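Local atomic coordinates of suppressor protein MPT5 (Saccharomyces cerevisiae, PDB entry 5BZ1), a protein that binds a UGUA-containing sequence in the 3'-UTR of target mRNAs through its Pumilio repeats and regulates their expression after transcription, HO mRNA among them. Residues A[258-272]-A[320-334]. Sequence-based numbering, arbitrary orientation.
With nucleotides of chain B.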
loop_
_atom_site.group_PDB
_atom_site.type_symbol
_atom_site.label_atom_id
_atom_site.label_comp_id
_atom_site.label_asym_id
_atom_site.label_seq_id
_atom_site.Cartn_x
_atom_site.Cartn_y
_atom_site.Cartn_z
ATOM N N GLU A 258 19.502 -0.319 -0.289
ATOM C CA GLU A 258 19.802 0.655 0.760
ATOM C C GLU A 258 18.903 0.474 1.982
ATOM O O GLU A 258 19.373 0.490 3.120
ATOM C CB GLU A 258 19.646 2.080 0.232
ATOM C CG GLU A 258 20.651 2.487 -0.830
ATOM C CD GLU A 258 20.565 3.965 -1.159
ATOM O OE1 GLU A 258 19.779 4.330 -2.058
ATOM O OE2 GLU A 258 21.282 4.761 -0.515
ATOM N N LYS A 259 17.605 0.318 1.747
ATOM C CA LYS A 259 16.668 0.144 2.848
ATOM C C LYS A 259 16.975 -1.144 3.607
ATOM O O LYS A 259 16.869 -1.190 4.831
ATOM C CB LYS A 259 15.226 0.131 2.348
ATOM C CG LYS A 259 14.212 0.086 3.481
ATOM C CD LYS A 259 12.831 0.464 3.008
ATOM C CE LYS A 259 11.893 0.703 4.181
ATOM N NZ LYS A 259 12.174 1.981 4.893
ATOM N N PHE A 260 17.370 -2.180 2.872
ATOM C CA PHE A 260 17.720 -3.463 3.467
ATOM C C PHE A 260 18.941 -3.310 4.375
ATOM O O PHE A 260 18.955 -3.797 5.508
ATOM C CB PHE A 260 17.988 -4.491 2.365
ATOM C CG PHE A 260 18.251 -5.883 2.875
ATOM C CD1 PHE A 260 17.210 -6.674 3.337
ATOM C CD2 PHE A 260 19.538 -6.406 2.874
ATOM C CE1 PHE A 260 17.447 -7.959 3.805
ATOM C CE2 PHE A 260 19.783 -7.690 3.338
ATOM C CZ PHE A 260 18.736 -8.465 3.806
ATOM N N ILE A 261 19.961 -2.621 3.870
ATOM C CA ILE A 261 21.191 -2.393 4.622
ATOM C C ILE A 261 20.943 -1.562 5.884
ATOM O O ILE A 261 21.412 -1.921 6.968
ATOM C CB ILE A 261 22.270 -1.738 3.740
ATOM C CG1 ILE A 261 22.760 -2.734 2.687
ATOM C CG2 ILE A 261 23.445 -1.249 4.583
ATOM C CD1 ILE A 261 23.687 -2.132 1.641
ATOM N N LYS A 262 20.214 -0.456 5.741
ATOM C CA LYS A 262 19.853 0.377 6.887
ATOM C C LYS A 262 19.071 -0.418 7.932
ATOM O O LYS A 262 19.234 -0.207 9.133
ATOM C CB LYS A 262 19.040 1.597 6.442
ATOM C CG LYS A 262 19.839 2.654 5.681
ATOM C CD LYS A 262 18.987 3.891 5.409
ATOM C CE LYS A 262 19.006 4.263 3.934
ATOM N NZ LYS A 262 18.120 5.427 3.638
ATOM N N LYS A 263 18.225 -1.333 7.469
ATOM C CA LYS A 263 17.441 -2.169 8.370
ATOM C C LYS A 263 18.345 -3.094 9.186
ATOM O O LYS A 263 18.133 -3.287 10.385
ATOM C CB LYS A 263 16.418 -2.992 7.586
ATOM C CG LYS A 263 15.483 -3.788 8.476
ATOM C CD LYS A 263 14.457 -4.565 7.675
ATOM C CE LYS A 263 13.541 -5.344 8.602
ATOM N NZ LYS A 263 12.802 -4.452 9.541
ATOM N N LEU A 264 19.352 -3.661 8.527
ATOM C CA LEU A 264 20.330 -4.515 9.194
ATOM C C LEU A 264 21.068 -3.746 10.287
ATOM O O LEU A 264 21.208 -4.227 11.412
ATOM C CB LEU A 264 21.334 -5.076 8.182
ATOM C CG LEU A 264 20.835 -6.125 7.187
ATOM C CD1 LEU A 264 21.927 -6.487 6.199
ATOM C CD2 LEU A 264 20.354 -7.371 7.911
ATOM N N PHE A 265 21.539 -2.552 9.939
ATOM C CA PHE A 265 22.237 -1.682 10.876
ATOM C C PHE A 265 21.365 -1.348 12.084
ATOM O O PHE A 265 21.813 -1.438 13.227
ATOM C CB PHE A 265 22.657 -0.390 10.175
ATOM C CG PHE A 265 23.930 -0.508 9.377
ATOM C CD1 PHE A 265 25.007 -1.245 9.857
ATOM C CD2 PHE A 265 24.052 0.130 8.150
ATOM C CE1 PHE A 265 26.186 -1.343 9.125
ATOM C CE2 PHE A 265 25.223 0.037 7.413
ATOM C CZ PHE A 265 26.291 -0.702 7.901
ATOM N N ARG A 266 20.118 -0.968 11.826
ATOM C CA ARG A 266 19.215 -0.539 12.893
ATOM C C ARG A 266 18.894 -1.662 13.883
ATOM O O ARG A 266 18.813 -1.432 15.093
ATOM C CB ARG A 266 17.924 0.040 12.309
ATOM C CG ARG A 266 17.056 0.735 13.342
ATOM C CD ARG A 266 15.933 1.525 12.696
ATOM N NE ARG A 266 15.404 2.541 13.603
ATOM C CZ ARG A 266 14.401 3.360 13.305
ATOM N NH1 ARG A 266 13.809 3.284 12.121
ATOM N NH2 ARG A 266 13.988 4.255 14.192
ATOM N N ILE A 267 18.713 -2.873 13.364
ATOM C CA ILE A 267 18.437 -4.033 14.207
ATOM C C ILE A 267 19.611 -4.335 15.137
ATOM O O ILE A 267 19.432 -4.513 16.342
ATOM C CB ILE A 267 18.116 -5.282 13.359
ATOM C CG1 ILE A 267 16.689 -5.202 12.814
ATOM C CG2 ILE A 267 18.270 -6.545 14.182
ATOM C CD1 ILE A 267 16.328 -6.320 11.858
ATOM N N ILE A 268 20.809 -4.381 14.564
ATOM C CA ILE A 268 22.010 -4.745 15.307
ATOM C C ILE A 268 22.392 -3.689 16.353
ATOM O O ILE A 268 22.711 -4.031 17.492
ATOM C CB ILE A 268 23.191 -5.044 14.348
ATOM C CG1 ILE A 268 22.832 -6.200 13.411
ATOM C CG2 ILE A 268 24.454 -5.378 15.120
ATOM C CD1 ILE A 268 23.886 -6.504 12.355
ATOM N N THR A 269 22.351 -2.414 15.972
ATOM C CA THR A 269 22.672 -1.326 16.898
ATOM C C THR A 269 21.648 -1.194 18.025
ATOM O O THR A 269 22.008 -0.892 19.166
ATOM C CB THR A 269 22.801 0.039 16.179
ATOM O OG1 THR A 269 21.563 0.373 15.539
ATOM C CG2 THR A 269 23.917 0.001 15.147
ATOM N N GLY A 270 20.374 -1.407 17.699
ATOM C CA GLY A 270 19.311 -1.348 18.689
ATOM C C GLY A 270 19.516 -2.387 19.777
ATOM O O GLY A 270 19.208 -2.150 20.947
ATOM N N PHE A 271 20.046 -3.540 19.381
ATOM C CA PHE A 271 20.396 -4.606 20.314
ATOM C C PHE A 271 21.525 -4.183 21.254
ATOM O O PHE A 271 21.479 -4.446 22.457
ATOM C CB PHE A 271 20.798 -5.861 19.532
ATOM C CG PHE A 271 21.622 -6.846 20.325
ATOM C CD1 PHE A 271 21.072 -7.539 21.397
ATOM C CD2 PHE A 271 22.942 -7.097 19.976
ATOM C CE1 PHE A 271 21.832 -8.450 22.115
ATOM C CE2 PHE A 271 23.705 -8.007 20.687
ATOM C CZ PHE A 271 23.150 -8.684 21.758
ATOM N N ILE A 272 22.532 -3.521 20.690
ATOM C CA ILE A 272 23.742 -3.151 21.424
ATOM C C ILE A 272 23.533 -1.966 22.376
ATOM O O ILE A 272 24.097 -1.941 23.476
ATOM C CB ILE A 272 24.917 -2.911 20.447
ATOM C CG1 ILE A 272 25.346 -4.243 19.831
ATOM C CG2 ILE A 272 26.095 -2.243 21.140
ATOM C CD1 ILE A 272 26.455 -4.134 18.823
ATOM N N TYR A 320 25.389 4.900 -4.281
ATOM C CA TYR A 320 24.490 5.217 -3.174
ATOM C C TYR A 320 24.439 4.075 -2.158
ATOM O O TYR A 320 24.505 4.298 -0.950
ATOM C CB TYR A 320 23.078 5.515 -3.692
ATOM C CG TYR A 320 22.941 6.835 -4.420
ATOM C CD1 TYR A 320 22.892 8.035 -3.720
ATOM C CD2 TYR A 320 22.848 6.881 -5.805
ATOM C CE1 TYR A 320 22.762 9.246 -4.383
ATOM C CE2 TYR A 320 22.722 8.084 -6.475
ATOM C CZ TYR A 320 22.679 9.261 -5.760
ATOM O OH TYR A 320 22.549 10.457 -6.428
ATOM N N ALA A 321 24.300 2.852 -2.655
ATOM C CA ALA A 321 24.298 1.678 -1.788
ATOM C C ALA A 321 25.639 1.544 -1.064
ATOM O O ALA A 321 25.686 1.183 0.114
ATOM C CB ALA A 321 23.993 0.427 -2.588
ATOM N N LEU A 322 26.725 1.833 -1.776
ATOM C CA LEU A 322 28.060 1.791 -1.183
ATOM C C LEU A 322 28.194 2.822 -0.067
ATOM O O LEU A 322 28.660 2.500 1.029
ATOM C CB LEU A 322 29.133 2.031 -2.245
ATOM C CG LEU A 322 30.572 2.128 -1.731
ATOM C CD1 LEU A 322 31.023 0.815 -1.118
ATOM C CD2 LEU A 322 31.526 2.549 -2.840
ATOM N N GLN A 323 27.783 4.056 -0.352
ATOM C CA GLN A 323 27.834 5.138 0.628
ATOM C C GLN A 323 27.006 4.838 1.878
ATOM O O GLN A 323 27.395 5.194 2.991
ATOM C CB GLN A 323 27.376 6.459 -0.000
ATOM C CG GLN A 323 28.401 7.105 -0.930
ATOM C CD GLN A 323 27.942 8.452 -1.449
ATOM O OE1 GLN A 323 27.784 9.404 -0.683
ATOM N NE2 GLN A 323 27.717 8.537 -2.755
ATOM N N THR A 324 25.864 4.187 1.689
ATOM C CA THR A 324 25.013 3.808 2.810
ATOM C C THR A 324 25.726 2.798 3.716
ATOM O O THR A 324 25.664 2.899 4.942
ATOM C CB THR A 324 23.671 3.240 2.323
ATOM O OG1 THR A 324 22.883 4.299 1.765
ATOM C CG2 THR A 324 22.904 2.588 3.467
ATOM N N LEU A 325 26.421 1.843 3.105
ATOM C CA LEU A 325 27.153 0.832 3.861
ATOM C C LEU A 325 28.369 1.433 4.571
ATOM O O LEU A 325 28.775 0.950 5.629
ATOM C CB LEU A 325 27.592 -0.313 2.940
ATOM C CG LEU A 325 28.230 -1.533 3.613
ATOM C CD1 LEU A 325 27.197 -2.281 4.439
ATOM C CD2 LEU A 325 28.872 -2.464 2.595
ATOM N N LEU A 326 28.936 2.487 3.988
ATOM C CA LEU A 326 30.166 3.097 4.502
ATOM C C LEU A 326 29.921 4.154 5.579
ATOM O O LEU A 326 30.844 4.534 6.302
ATOM C CB LEU A 326 30.978 3.715 3.356
ATOM C CG LEU A 326 31.654 2.784 2.350
ATOM C CD1 LEU A 326 32.379 3.570 1.271
ATOM C CD2 LEU A 326 32.624 1.871 3.058
ATOM N N ASP A 327 28.681 4.625 5.685
ATOM C CA ASP A 327 28.352 5.746 6.569
ATOM C C ASP A 327 28.403 5.374 8.056
ATOM O O ASP A 327 27.531 4.658 8.554
ATOM C CB ASP A 327 26.971 6.304 6.222
ATOM C CG ASP A 327 26.732 7.682 6.812
ATOM O OD1 ASP A 327 27.587 8.170 7.582
ATOM O OD2 ASP A 327 25.676 8.273 6.509
ATOM N N VAL A 328 29.411 5.892 8.756
ATOM C CA VAL A 328 29.638 5.584 10.170
ATOM C C VAL A 328 28.467 6.007 11.075
ATOM O O VAL A 328 28.340 5.525 12.202
ATOM C CB VAL A 328 30.970 6.202 10.669
ATOM C CG1 VAL A 328 30.807 7.694 10.929
ATOM C CG2 VAL A 328 31.464 5.489 11.919
ATOM N N LYS A 329 27.608 6.893 10.575
ATOM C CA LYS A 329 26.407 7.287 11.309
ATOM C C LYS A 329 25.489 6.093 11.547
ATOM O O LYS A 329 24.775 6.031 12.549
ATOM C CB LYS A 329 25.646 8.373 10.550
ATOM C CG LYS A 329 26.187 9.772 10.773
ATOM C CD LYS A 329 25.608 10.748 9.761
ATOM C CE LYS A 329 26.316 12.095 9.823
ATOM N NZ LYS A 329 25.890 13.001 8.716
ATOM N N ASN A 330 25.524 5.143 10.619
ATOM C CA ASN A 330 24.659 3.976 10.680
ATOM C C ASN A 330 25.149 2.881 11.627
ATOM O O ASN A 330 24.362 2.034 12.050
ATOM C CB ASN A 330 24.467 3.389 9.277
ATOM C CG ASN A 330 23.766 4.344 8.330
ATOM O OD1 ASN A 330 23.020 5.225 8.757
ATOM N ND2 ASN A 330 23.998 4.164 7.033
ATOM N N TYR A 331 26.439 2.895 11.959
ATOM C CA TYR A 331 27.033 1.773 12.689
ATOM C C TYR A 331 28.071 2.130 13.759
ATOM O O TYR A 331 28.829 1.261 14.191
ATOM C CB TYR A 331 27.638 0.762 11.706
ATOM C CG TYR A 331 28.726 1.325 10.814
ATOM C CD1 TYR A 331 30.021 1.488 11.284
ATOM C CD2 TYR A 331 28.461 1.670 9.496
ATOM C CE1 TYR A 331 31.015 1.991 10.478
ATOM C CE2 TYR A 331 29.452 2.172 8.680
ATOM C CZ TYR A 331 30.728 2.331 9.178
ATOM O OH TYR A 331 31.727 2.832 8.377
ATOM N N SER A 332 28.107 3.386 14.193
ATOM C CA SER A 332 29.103 3.806 15.184
ATOM C C SER A 332 29.100 3.019 16.514
ATOM O O SER A 332 30.170 2.755 17.064
ATOM C CB SER A 332 29.062 5.324 15.423
ATOM O OG SER A 332 28.130 5.690 16.423
ATOM N N PRO A 333 27.911 2.633 17.030
ATOM C CA PRO A 333 27.947 1.804 18.244
ATOM C C PRO A 333 28.616 0.439 18.038
ATOM O O PRO A 333 29.029 -0.177 19.022
ATOM C CB PRO A 333 26.464 1.616 18.581
ATOM C CG PRO A 333 25.797 2.813 18.003
ATOM C CD PRO A 333 26.539 3.084 16.728
ATOM N N LEU A 334 28.717 -0.020 16.790
ATOM C CA LEU A 334 29.348 -1.306 16.490
ATOM C C LEU A 334 30.874 -1.217 16.531
ATOM O O LEU A 334 31.565 -2.233 16.413
ATOM C CB LEU A 334 28.911 -1.833 15.118
ATOM C CG LEU A 334 27.432 -1.831 14.718
ATOM C CD1 LEU A 334 27.203 -2.659 13.460
ATOM C CD2 LEU A 334 26.560 -2.336 15.840
ATOM P P G B 2 20.138 13.477 -9.080
ATOM O OP1 G B 2 19.148 14.167 -9.938
ATOM O OP2 G B 2 20.366 13.940 -7.687
ATOM O "O5'" G B 2 19.740 11.940 -9.018
ATOM C "C5'" G B 2 19.748 11.138 -10.188
ATOM C "C4'" G B 2 19.064 9.823 -9.938
ATOM O "O4'" G B 2 19.819 9.059 -8.969
ATOM C "C3'" G B 2 17.676 9.916 -9.333
ATOM O "O3'" G B 2 16.679 10.201 -10.298
ATOM C "C2'" G B 2 17.515 8.560 -8.656
ATOM O "O2'" G B 2 17.144 7.560 -9.595
ATOM C "C1'" G B 2 18.945 8.282 -8.181
ATOM N N9 G B 2 19.144 8.636 -6.762
ATOM C C8 G B 2 19.229 9.887 -6.193
ATOM N N7 G B 2 19.402 9.837 -4.900
ATOM C C5 G B 2 19.429 8.483 -4.590
ATOM C C6 G B 2 19.586 7.815 -3.347
ATOM O O6 G B 2 19.743 8.300 -2.223
ATOM N N1 G B 2 19.554 6.436 -3.507
ATOM C C2 G B 2 19.389 5.786 -4.706
ATOM N N2 G B 2 19.383 4.447 -4.664
ATOM N N3 G B 2 19.238 6.394 -5.868
ATOM C C4 G B 2 19.266 7.733 -5.735
ATOM O "O5'" U B 1 23.818 15.576 -7.807
ATOM C "C5'" U B 1 24.006 15.476 -9.212
ATOM C "C4'" U B 1 23.924 14.045 -9.679
ATOM O "O4'" U B 1 25.096 13.313 -9.238
ATOM C "C3'" U B 1 22.755 13.233 -9.143
ATOM O "O3'" U B 1 21.550 13.477 -9.849
ATOM C "C2'" U B 1 23.261 11.798 -9.262
ATOM O "O2'" U B 1 23.116 11.313 -10.590
ATOM C "C1'" U B 1 24.756 11.971 -8.970
ATOM N N1 U B 1 25.098 11.664 -7.561
ATOM C C2 U B 1 25.426 10.349 -7.261
ATOM O O2 U B 1 25.433 9.463 -8.101
ATOM N N3 U B 1 25.736 10.108 -5.944
ATOM C C4 U B 1 25.750 11.031 -4.918
ATOM O O4 U B 1 26.054 10.652 -3.783
ATOM C C5 U B 1 25.406 12.369 -5.307
ATOM C C6 U B 1 25.100 12.640 -6.584
#
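Glu258 divides its carboxylate between RNA and protein: OE1 faces guanine G2 of chain B, while OE2 lies 2.8 Å from Thr324 OG1. The contact joins Pumilio repeats 7 and 8 of the PUF domain, whose RNA-binding helix segments 258-272 and 320-326 run nearly parallel, at 7°. OE1 accepts from both N1 and N2 of G2, each at 2.6 Å, so it reads the Watson-Crick edge of the base. The Thr324 hydroxyl also lies near Tyr320 O. The Tyr320 ring is sandwiched between the bases of G2 and U1 of chain B. Gln323 NE2 donates to U1 O4, and Lys391 holds its OE1 from helix 385-398.

Further along, packing is mostly apolar. Ile261 CG2 meets Leu325 CD1 at 3.9 Å. Phe265 packs its ring against the end of helix 320-326 and the loop that follows, with Thr324 O and Leu325 O at its edge. Its ring lies obliquely to Tyr331, planes 36° apart. Thr269 turns OG1 back to Phe265 O (chi1 60°), which directs CG2 toward Leu334 CD2. Asn330 CB touches Phe265 CD2 at 3.5 Å, while its ND2 donates in plane to a lone pair of Thr324 O, at 3.0 Å.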